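Local structure of apical membrane antigen AMA1 (Toxoplasma gondii ME49, 4YIV) at residues W62-E67 / L210-A215; N78-D83 / G99-N104; I113-M118 / L167-Y172. The protein takes part in host cell invasion as an essential microneme protein of the parasite and belongs to the moving junction between parasite and host membranes. All blocks are in the same frame, centred on the assembly; numbering follows the deposited sequence.

Contact 1. Residues W62-E67 / L210-A215; sequences WGKHIE and LIYGSA
Trp62 and Ile211 pair at one border of a five-stranded antiparallel sheet, where short strand 61-62 lies beside strand 210-213. They form an antiparallel non-hydrogen-bonded pair, and their CA atoms are 4.5 Å apart. Both side chains lie on the same face of the sheet, side by side and pointing the same way. Ile211 CD1 sits over one face of the indole, 3.9 Å from Trp62 CZ3, and makes a CH-pi contact with the six-membered ring. Leu133 of helix 132-141 packs on both residues. Trp62 NE1 is hydrogen-bonded to Asn230 OD1.

Just past this pair, Gly63 N donates to Leu210 O at 2.7 Å, with a bent N-H...O angle of 139°. Gly63 takes a positive phi (90°), a backbone shape that glycine adopts readily, where the chain leaves the five-stranded sheet. By His65 it has entered a separate two-stranded sheet with strand 198-201. Both sheets are consistent with the PAN-type fold of the first domain of the AMA1 ectodomain. His65 ND1 donates back to Gly63 O at 3.0 Å, with the oxygen in the plane of the imidazole, which probably helps set the rotation of the ring.

Lys64 lies over Tyr212. Its chi1 of 166° and the full extension of the chain beyond CG carry the methylenes across the phenol. Lys64 CE stands above the middle of the ring, 3.7 Å from its centroid. Lys64 NZ lies 4.2 Å from the same centroid, over the same face, in a cation-pi contact. The ammonium is buried, and hydrogen bonds to Gln176 OE1, Tyr38 O and Ile37 O satisfy it. Beside Lys64, Ile66 CG1 approaches Tyr212 CE2 obliquely at 4.4 Å.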
loop_
_atom_site.group_PDB
_atom_site.type_symbol
_atom_site.label_atom_id
_atom_site.label_comp_id
_atom_site.label_asym_id
_atom_site.label_seq_id
_atom_site.Cartn_x
_atom_site.Cartn_y
_atom_site.Cartn_z
ATOM N N TRP A 62 0.734 2.921 1.766
ATOM C CA TRP A 62 0.928 3.917 2.804
ATOM C C TRP A 62 1.455 3.312 4.093
ATOM O O TRP A 62 0.824 2.442 4.656
ATOM C CB TRP A 62 -0.396 4.612 3.079
ATOM C CG TRP A 62 -0.936 5.411 1.909
ATOM C CD1 TRP A 62 -1.449 4.945 0.719
ATOM C CD2 TRP A 62 -1.012 6.831 1.855
ATOM N NE1 TRP A 62 -1.831 6.028 -0.089
ATOM C CE2 TRP A 62 -1.562 7.187 0.598
ATOM C CE3 TRP A 62 -0.643 7.845 2.751
ATOM C CZ2 TRP A 62 -1.760 8.517 0.226
ATOM C CZ3 TRP A 62 -0.852 9.180 2.375
ATOM C CH2 TRP A 62 -1.402 9.494 1.129
ATOM N N GLY A 63 2.603 3.786 4.543
ATOM C CA GLY A 63 3.135 3.373 5.833
ATOM C C GLY A 63 4.031 2.142 5.696
ATOM O O GLY A 63 4.675 1.723 6.655
ATOM N N LYS A 64 4.110 1.578 4.487
ATOM C CA LYS A 64 4.980 0.405 4.280
ATOM C C LYS A 64 6.431 0.804 4.313
ATOM O O LYS A 64 6.851 1.735 3.653
ATOM C CB LYS A 64 4.680 -0.326 2.953
ATOM C CG LYS A 64 5.761 -1.341 2.541
ATOM C CD LYS A 64 5.376 -2.056 1.250
ATOM C CE LYS A 64 6.513 -2.970 0.723
ATOM N NZ LYS A 64 6.029 -3.857 -0.375
ATOM N N HIS A 65 7.213 0.050 5.083
ATOM C CA HIS A 65 8.649 0.211 5.121
ATOM C C HIS A 65 9.262 -1.180 5.265
ATOM O O HIS A 65 8.569 -2.138 5.606
ATOM C CB HIS A 65 9.100 1.134 6.277
ATOM C CG HIS A 65 8.564 0.763 7.622
ATOM N ND1 HIS A 65 7.242 0.935 7.982
ATOM C CD2 HIS A 65 9.193 0.296 8.732
ATOM C CE1 HIS A 65 7.069 0.540 9.235
ATOM N NE2 HIS A 65 8.236 0.137 9.710
ATOM N N ILE A 66 10.549 -1.279 4.990
ATOM C CA ILE A 66 11.258 -2.553 5.075
ATOM C C ILE A 66 12.105 -2.535 6.357
ATOM O O ILE A 66 12.978 -1.707 6.504
ATOM C CB ILE A 66 12.147 -2.787 3.858
ATOM C CG1 ILE A 66 11.344 -2.586 2.537
ATOM C CG2 ILE A 66 12.720 -4.215 3.908
ATOM C CD1 ILE A 66 10.112 -3.537 2.441
ATOM N N GLU A 67 11.816 -3.449 7.269
ATOM C CA GLU A 67 12.529 -3.540 8.522
ATOM C C GLU A 67 13.740 -4.450 8.363
ATOM O O GLU A 67 13.578 -5.587 7.912
ATOM C CB GLU A 67 11.577 -4.097 9.587
ATOM C CG GLU A 67 12.187 -4.381 10.966
ATOM C CD GLU A 67 11.159 -5.049 11.893
ATOM O OE1 GLU A 67 10.563 -4.367 12.751
ATOM O OE2 GLU A 67 10.927 -6.255 11.737
ATOM N N LEU A 210 5.911 7.488 5.553
ATOM C CA LEU A 210 6.605 6.814 4.448
ATOM C C LEU A 210 5.591 6.114 3.558
ATOM O O LEU A 210 4.702 5.423 4.051
ATOM C CB LEU A 210 7.603 5.801 4.959
ATOM C CG LEU A 210 8.744 6.400 5.792
ATOM C CD1 LEU A 210 9.707 5.298 6.130
ATOM C CD2 LEU A 210 9.447 7.546 5.073
ATOM N N ILE A 211 5.740 6.293 2.254
ATOM C CA ILE A 211 4.818 5.714 1.303
ATOM C C ILE A 211 5.642 4.938 0.281
ATOM O O ILE A 211 6.438 5.519 -0.442
ATOM C CB ILE A 211 3.990 6.773 0.645
ATOM C CG1 ILE A 211 3.177 7.500 1.725
ATOM C CG2 ILE A 211 3.033 6.168 -0.351
ATOM C CD1 ILE A 211 2.918 8.896 1.386
ATOM N N TYR A 212 5.401 3.632 0.210
ATOM C CA TYR A 212 6.167 2.742 -0.684
ATOM C C TYR A 212 5.415 2.545 -1.971
ATOM O O TYR A 212 4.209 2.385 -1.945
ATOM C CB TYR A 212 6.398 1.399 -0.008
ATOM C CG TYR A 212 7.357 0.471 -0.723
ATOM C CD1 TYR A 212 6.938 -0.334 -1.802
ATOM C CD2 TYR A 212 8.655 0.343 -0.283
ATOM C CE1 TYR A 212 7.835 -1.193 -2.461
ATOM C CE2 TYR A 212 9.548 -0.525 -0.911
ATOM C CZ TYR A 212 9.144 -1.279 -2.002
ATOM O OH TYR A 212 10.055 -2.143 -2.592
ATOM N N GLY A 213 6.112 2.539 -3.112
ATOM C CA GLY A 213 5.435 2.205 -4.357
ATOM C C GLY A 213 6.350 1.650 -5.425
ATOM O O GLY A 213 7.548 1.941 -5.451
ATOM N N SER A 214 5.769 0.928 -6.377
ATOM C CA SER A 214 6.507 0.601 -7.584
ATOM C C SER A 214 6.630 1.865 -8.438
ATOM O O SER A 214 5.855 2.826 -8.281
ATOM C CB SER A 214 5.827 -0.518 -8.380
ATOM O OG SER A 214 4.955 -0.028 -9.354
ATOM N N ALA A 215 7.585 1.869 -9.361
ATOM C CA ALA A 215 7.723 2.999 -10.280
ATOM C C ALA A 215 6.501 3.175 -11.131
ATOM O O ALA A 215 6.281 4.282 -11.658
ATOM C CB ALA A 215 8.928 2.847 -11.172
#

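Contact 2. Residues N78-D83 / G99-N104; sequences NNFLED and GGFNLN
The Asp83 side chain starts out away from 99-104 and bends back, and its end meets Asn102 and Asn104. Its CB packs against Asn104 CB. The next atom, Asp83 CG, is 3.7 Å from that same Asn104 CB. At the tip, Asp83 OD1 accepts a hydrogen bond from Asn102 ND2 at 2.8 Å. The carboxylate and amide planes are only 3° apart, and the donor meets OD1 nearly head-on. Asp83 OD1 also forms a salt bridge with Arg112. Asp83 OD2 lies 3.7 Å from Asn104 CB and is hydrogen-bonded to a glycerol, probably from the crystallisation liquor. With chi1 at -169°, the Asn102 amide is swung beside its own carbonyl carbon, where ND2 meets Asp83. Asn102 OD1 accepts from His169 ND1 and is hydrogen-bonded to Ser114 OG, so both ends of the amide are held.

A single backbone bridge joins Asp83 and Asn102. Gly100 N donates to Asp83 O at 2.9 Å. Gly100 CA lies 3.1 Å from Glu82 O, close among the carbonyls of Asn79, Phe80 and Glu82. The Phe80 and Phe101 side chains cross at about a right angle, with Phe101 CD2 at the edge of the Phe80 ring. A water bridges Asn79 N and Gly99 O. Phe101 N donates to Phe80 O at 2.7 Å. Asn102 N donates to Glu82 O at 3.0 Å. Both carbonyls are presented by a type I beta turn at 79-82, opened by an Asx turn in which Asn79 OD1 accepts from Leu81 N.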
loop_
_atom_site.group_PDB
_atom_site.type_symbol
_atom_site.label_atom_id
_atom_site.label_comp_id
_atom_site.label_asym_id
_atom_site.label_seq_id
_atom_site.Cartn_x
_atom_site.Cartn_y
_atom_site.Cartn_z
ATOM N N ASN A 78 20.295 -0.167 10.634
ATOM C CA ASN A 78 18.985 -0.802 10.483
ATOM C C ASN A 78 17.926 0.144 9.913
ATOM O O ASN A 78 16.813 0.262 10.429
ATOM C CB ASN A 78 18.538 -1.382 11.821
ATOM C CG ASN A 78 19.162 -2.746 12.069
ATOM O OD1 ASN A 78 18.909 -3.693 11.327
ATOM N ND2 ASN A 78 20.036 -2.834 13.063
ATOM N N ASN A 79 18.320 0.828 8.849
ATOM C CA ASN A 79 17.440 1.749 8.141
ATOM C C ASN A 79 17.533 1.601 6.625
ATOM O O ASN A 79 18.560 1.876 6.000
ATOM C CB ASN A 79 17.801 3.171 8.581
ATOM C CG ASN A 79 16.971 4.254 7.904
ATOM O OD1 ASN A 79 16.019 3.997 7.162
ATOM N ND2 ASN A 79 17.341 5.496 8.179
ATOM N N PHE A 80 16.426 1.193 6.015
ATOM C CA PHE A 80 16.464 0.810 4.607
ATOM C C PHE A 80 16.587 2.004 3.709
ATOM O O PHE A 80 16.882 1.859 2.532
ATOM C CB PHE A 80 15.227 -0.023 4.255
ATOM C CG PHE A 80 13.948 0.769 4.014
ATOM C CD1 PHE A 80 13.345 1.539 5.008
ATOM C CD2 PHE A 80 13.292 0.629 2.802
ATOM C CE1 PHE A 80 12.156 2.204 4.758
ATOM C CE2 PHE A 80 12.111 1.276 2.547
ATOM C CZ PHE A 80 11.530 2.066 3.530
ATOM N N LEU A 81 16.378 3.196 4.262
ATOM C CA LEU A 81 16.545 4.411 3.478
ATOM C C LEU A 81 18.016 4.893 3.416
ATOM O O LEU A 81 18.346 5.799 2.652
ATOM C CB LEU A 81 15.624 5.496 4.022
ATOM C CG LEU A 81 14.118 5.209 3.866
ATOM C CD1 LEU A 81 13.291 6.411 4.360
ATOM C CD2 LEU A 81 13.730 4.809 2.405
ATOM N N GLU A 82 18.904 4.274 4.185
ATOM C CA GLU A 82 20.333 4.540 4.026
ATOM C C GLU A 82 20.802 4.069 2.645
ATOM O O GLU A 82 20.243 3.118 2.080
ATOM C CB GLU A 82 21.150 3.832 5.133
ATOM C CG GLU A 82 20.836 4.292 6.540
ATOM C CD GLU A 82 21.697 5.446 7.018
ATOM O OE1 GLU A 82 21.171 6.298 7.766
ATOM O OE2 GLU A 82 22.899 5.496 6.671
ATOM N N ASP A 83 21.828 4.732 2.104
ATOM C CA ASP A 83 22.498 4.301 0.885
ATOM C C ASP A 83 22.906 2.824 0.875
ATOM O O ASP A 83 23.353 2.294 1.912
ATOM C CB ASP A 83 23.780 5.128 0.675
ATOM C CG ASP A 83 23.533 6.474 0.001
ATOM O OD1 ASP A 83 22.387 6.785 -0.372
ATOM O OD2 ASP A 83 24.512 7.225 -0.173
ATOM N N GLY A 99 24.541 -0.500 5.577
ATOM C CA GLY A 99 23.796 0.473 4.778
ATOM C C GLY A 99 22.335 0.068 4.589
ATOM O O GLY A 99 21.764 -0.686 5.396
ATOM N N GLY A 100 21.716 0.577 3.521
ATOM C CA GLY A 100 20.318 0.279 3.254
ATOM C C GLY A 100 20.069 0.022 1.788
ATOM O O GLY A 100 20.896 -0.599 1.088
ATOM N N PHE A 101 18.918 0.493 1.316
ATOM C CA PHE A 101 18.405 0.120 0.005
ATOM C C PHE A 101 18.493 1.267 -0.994
ATOM O O PHE A 101 18.286 1.047 -2.185
ATOM C CB PHE A 101 16.950 -0.310 0.087
ATOM C CG PHE A 101 16.708 -1.682 0.680
ATOM C CD1 PHE A 101 17.706 -2.426 1.286
ATOM C CD2 PHE A 101 15.443 -2.213 0.621
ATOM C CE1 PHE A 101 17.420 -3.682 1.804
ATOM C CE2 PHE A 101 15.149 -3.432 1.141
ATOM C CZ PHE A 101 16.157 -4.187 1.730
ATOM N N ASN A 102 18.741 2.470 -0.491
ATOM C CA ASN A 102 18.768 3.676 -1.307
ATOM C C ASN A 102 19.828 3.707 -2.393
ATOM O O ASN A 102 20.975 3.350 -2.166
ATOM C CB ASN A 102 18.918 4.901 -0.403
ATOM C CG ASN A 102 18.699 6.202 -1.143
ATOM O OD1 ASN A 102 17.590 6.511 -1.558
ATOM N ND2 ASN A 102 19.761 6.976 -1.297
ATOM N N LEU A 103 19.429 4.160 -3.574
ATOM C CA LEU A 103 20.342 4.239 -4.691
ATOM C C LEU A 103 21.380 5.298 -4.351
ATOM O O LEU A 103 21.038 6.423 -4.020
ATOM C CB LEU A 103 19.561 4.607 -5.949
ATOM C CG LEU A 103 20.321 4.818 -7.250
ATOM C CD1 LEU A 103 19.469 4.339 -8.408
ATOM C CD2 LEU A 103 20.637 6.292 -7.405
ATOM N N ASN A 104 22.650 4.920 -4.436
ATOM C CA ASN A 104 23.749 5.818 -4.097
ATOM C C ASN A 104 24.493 6.442 -5.269
ATOM O O ASN A 104 25.482 7.132 -5.072
ATOM C CB ASN A 104 24.737 5.118 -3.168
ATOM C CG ASN A 104 25.546 4.056 -3.876
ATOM O OD1 ASN A 104 25.385 3.832 -5.070
ATOM N ND2 ASN A 104 26.430 3.404 -3.143
HETATM O O HOH W 1 20.993 0.662 7.502
#

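Contact 3. Residues I113-M118 / L167-Y172; sequences ISPFPM and LCHILY
Strands 116-117 and 167-170 run antiparallel, with Phe116 and Cys168 as a hydrogen-bonded pair and Pro117 and Leu167 as the non-hydrogen-bonded pair next to it. Phe116 N donates to Cys168 O at 2.8 Å, and Cys168 N returns a bond to Phe116 O at 2.9 Å.

Beyond this pair a side chain takes over the bonding. Ser114 OG accepts from Ile170 N at 2.8 Å, in a nearly straight bond of 167°. A chi1 of -179° turns the hydroxyl away from its own backbone N and places it at the neighbouring strand.

The peptide bond before Pro115 is cis. The proline ring lies beside His169, and the two point the same way. Pro115 CB sits over one face of the imidazole, 3.6 Å from its centroid, in a CH-pi contact. Asn102 also holds the polar ends of Ser114 and His169, which probably helps keep the imidazole with its face against Pro115. This pairing makes one border of the five-stranded antiparallel sheet, with 116-117 as the outermost strand and 167-170 next to it.

Leu167 packs against two prolines. Its CB is 3.9 Å from Pro115 CB, and its CD2 is 3.9 Å from Pro117 CA. On the opposite face of the sheet, Cys168 is disulfide-bonded to Cys136 of helix 132-141. Phe139 of that helix touches Cys168 and Ile170, and its ring meets that of Phe116. Pro117 is the N-cap residue of helix 118-122, so the chain turns from edge strand to helix immediately.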
loop_
_atom_site.group_PDB
_atom_site.type_symbol
_atom_site.label_atom_id
_atom_site.label_comp_id
_atom_site.label_asym_id
_atom_site.label_seq_id
_atom_site.Cartn_x
_atom_site.Cartn_y
_atom_site.Cartn_z
ATOM N N ILE A 113 21.541 11.322 -6.991
ATOM C CA ILE A 113 20.248 11.047 -7.596
ATOM C C ILE A 113 19.135 10.795 -6.538
ATOM O O ILE A 113 17.964 11.125 -6.791
ATOM C CB ILE A 113 20.336 9.846 -8.561
ATOM C CG1 ILE A 113 21.375 10.157 -9.649
ATOM C CG2 ILE A 113 18.962 9.544 -9.180
ATOM C CD1 ILE A 113 21.552 9.068 -10.727
ATOM N N SER A 114 19.492 10.247 -5.364
ATOM C CA SER A 114 18.491 9.880 -4.352
ATOM C C SER A 114 19.007 9.969 -2.918
ATOM O O SER A 114 20.078 9.465 -2.641
ATOM C CB SER A 114 18.017 8.446 -4.629
ATOM O OG SER A 114 17.026 8.042 -3.701
ATOM N N PRO A 115 18.219 10.528 -1.980
ATOM C CA PRO A 115 16.853 11.024 -2.185
ATOM C C PRO A 115 16.846 12.347 -2.934
ATOM O O PRO A 115 17.834 13.095 -2.921
ATOM C CB PRO A 115 16.309 11.181 -0.768
ATOM C CG PRO A 115 17.509 11.373 0.077
ATOM C CD PRO A 115 18.598 10.570 -0.563
ATOM N N PHE A 116 15.759 12.612 -3.626
ATOM C CA PHE A 116 15.710 13.781 -4.485
ATOM C C PHE A 116 14.676 14.735 -3.900
ATOM O O PHE A 116 13.591 14.301 -3.503
ATOM C CB PHE A 116 15.374 13.409 -5.914
ATOM C CG PHE A 116 15.699 14.500 -6.901
ATOM C CD1 PHE A 116 16.999 14.661 -7.381
ATOM C CD2 PHE A 116 14.719 15.374 -7.326
ATOM C CE1 PHE A 116 17.310 15.678 -8.277
ATOM C CE2 PHE A 116 15.014 16.389 -8.244
ATOM C CZ PHE A 116 16.312 16.537 -8.719
ATOM N N PRO A 117 15.011 16.035 -3.810
ATOM C CA PRO A 117 14.087 16.939 -3.120
ATOM C C PRO A 117 12.862 17.292 -3.958
ATOM O O PRO A 117 12.994 17.625 -5.135
ATOM C CB PRO A 117 14.947 18.175 -2.860
ATOM C CG PRO A 117 15.893 18.187 -4.014
ATOM C CD PRO A 117 16.207 16.746 -4.302
ATOM N N MET A 118 11.691 17.237 -3.341
ATOM C CA MET A 118 10.442 17.507 -4.033
ATOM C C MET A 118 10.419 18.929 -4.644
ATOM O O MET A 118 9.775 19.177 -5.675
ATOM C CB MET A 118 9.296 17.340 -3.069
ATOM C CG MET A 118 7.926 17.592 -3.674
ATOM S SD MET A 118 7.542 16.543 -5.139
ATOM C CE MET A 118 7.802 14.903 -4.440
ATOM N N LEU A 167 11.121 14.180 0.493
ATOM C CA LEU A 167 12.242 13.568 -0.219
ATOM C C LEU A 167 11.741 12.330 -0.941
ATOM O O LEU A 167 11.016 11.538 -0.346
ATOM C CB LEU A 167 13.360 13.157 0.743
ATOM C CG LEU A 167 14.110 14.315 1.377
ATOM C CD1 LEU A 167 15.119 13.763 2.356
ATOM C CD2 LEU A 167 14.778 15.161 0.297
ATOM N N CYS A 168 12.197 12.161 -2.172
ATOM C CA CYS A 168 11.844 11.026 -3.017
ATOM C C CYS A 168 13.039 10.066 -3.097
ATOM O O CYS A 168 14.083 10.387 -3.676
ATOM C CB CYS A 168 11.437 11.518 -4.404
ATOM S SG CYS A 168 10.726 10.214 -5.466
ATOM N N HIS A 169 12.894 8.917 -2.454
ATOM C CA HIS A 169 13.905 7.856 -2.492
ATOM C C HIS A 169 13.657 6.883 -3.602
ATOM O O HIS A 169 12.575 6.328 -3.679
ATOM C CB HIS A 169 13.903 7.046 -1.186
ATOM C CG HIS A 169 14.304 7.843 0.015
ATOM N ND1 HIS A 169 15.614 7.929 0.437
ATOM C CD2 HIS A 169 13.577 8.586 0.877
ATOM C CE1 HIS A 169 15.675 8.706 1.502
ATOM N NE2 HIS A 169 14.457 9.121 1.785
ATOM N N ILE A 170 14.699 6.622 -4.378
ATOM C CA ILE A 170 14.726 5.566 -5.373
ATOM C C ILE A 170 15.487 4.420 -4.746
ATOM O O ILE A 170 16.616 4.613 -4.321
ATOM C CB ILE A 170 15.434 5.997 -6.675
ATOM C CG1 ILE A 170 14.754 7.207 -7.307
ATOM C CG2 ILE A 170 15.468 4.818 -7.664
ATOM C CD1 ILE A 170 13.312 7.039 -7.554
ATOM N N LEU A 171 14.871 3.244 -4.673
ATOM C CA LEU A 171 15.508 2.102 -4.027
ATOM C C LEU A 171 16.195 1.187 -5.029
ATOM O O LEU A 171 15.551 0.472 -5.784
ATOM C CB LEU A 171 14.478 1.288 -3.240
ATOM C CG LEU A 171 13.686 2.034 -2.170
ATOM C CD1 LEU A 171 12.873 1.042 -1.377
ATOM C CD2 LEU A 171 14.589 2.879 -1.238
ATOM N N TYR A 172 17.512 1.218 -5.020
ATOM C CA TYR A 172 18.315 0.304 -5.812
ATOM C C TYR A 172 18.055 -1.165 -5.441
ATOM O O TYR A 172 18.105 -2.036 -6.300
ATOM C CB TYR A 172 19.772 0.646 -5.629
ATOM C CG TYR A 172 20.710 -0.219 -6.447
ATOM C CD1 TYR A 172 20.891 0.012 -7.805
ATOM C CD2 TYR A 172 21.388 -1.275 -5.866
ATOM C CE1 TYR A 172 21.734 -0.760 -8.550
ATOM C CE2 TYR A 172 22.246 -2.067 -6.607
ATOM C CZ TYR A 172 22.412 -1.799 -7.955
ATOM O OH TYR A 172 23.249 -2.573 -8.718
#

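From the N terminus, segment 62-67 comes first, and its partner 210-215 follows 143 residues later. Contact 1 therefore closes a long loop that contains both other contacts. Within it, contact 2 closes a short loop around helix 87-93, and contact 3 then closes a second one that includes helix 132-141. These two follow in series without crossing. Contacts 1 and 3 lie at the two borders of the same five-stranded sheet and touch through Tyr212 and Leu171. Contact 2 joins both: Phe80 packs on His65 and Ile66, while Leu103 N is probably hydrogen-bonded to Ile170 O. It thus ties the loops flanking helix 87-93 to strands 65-68 and 167-170.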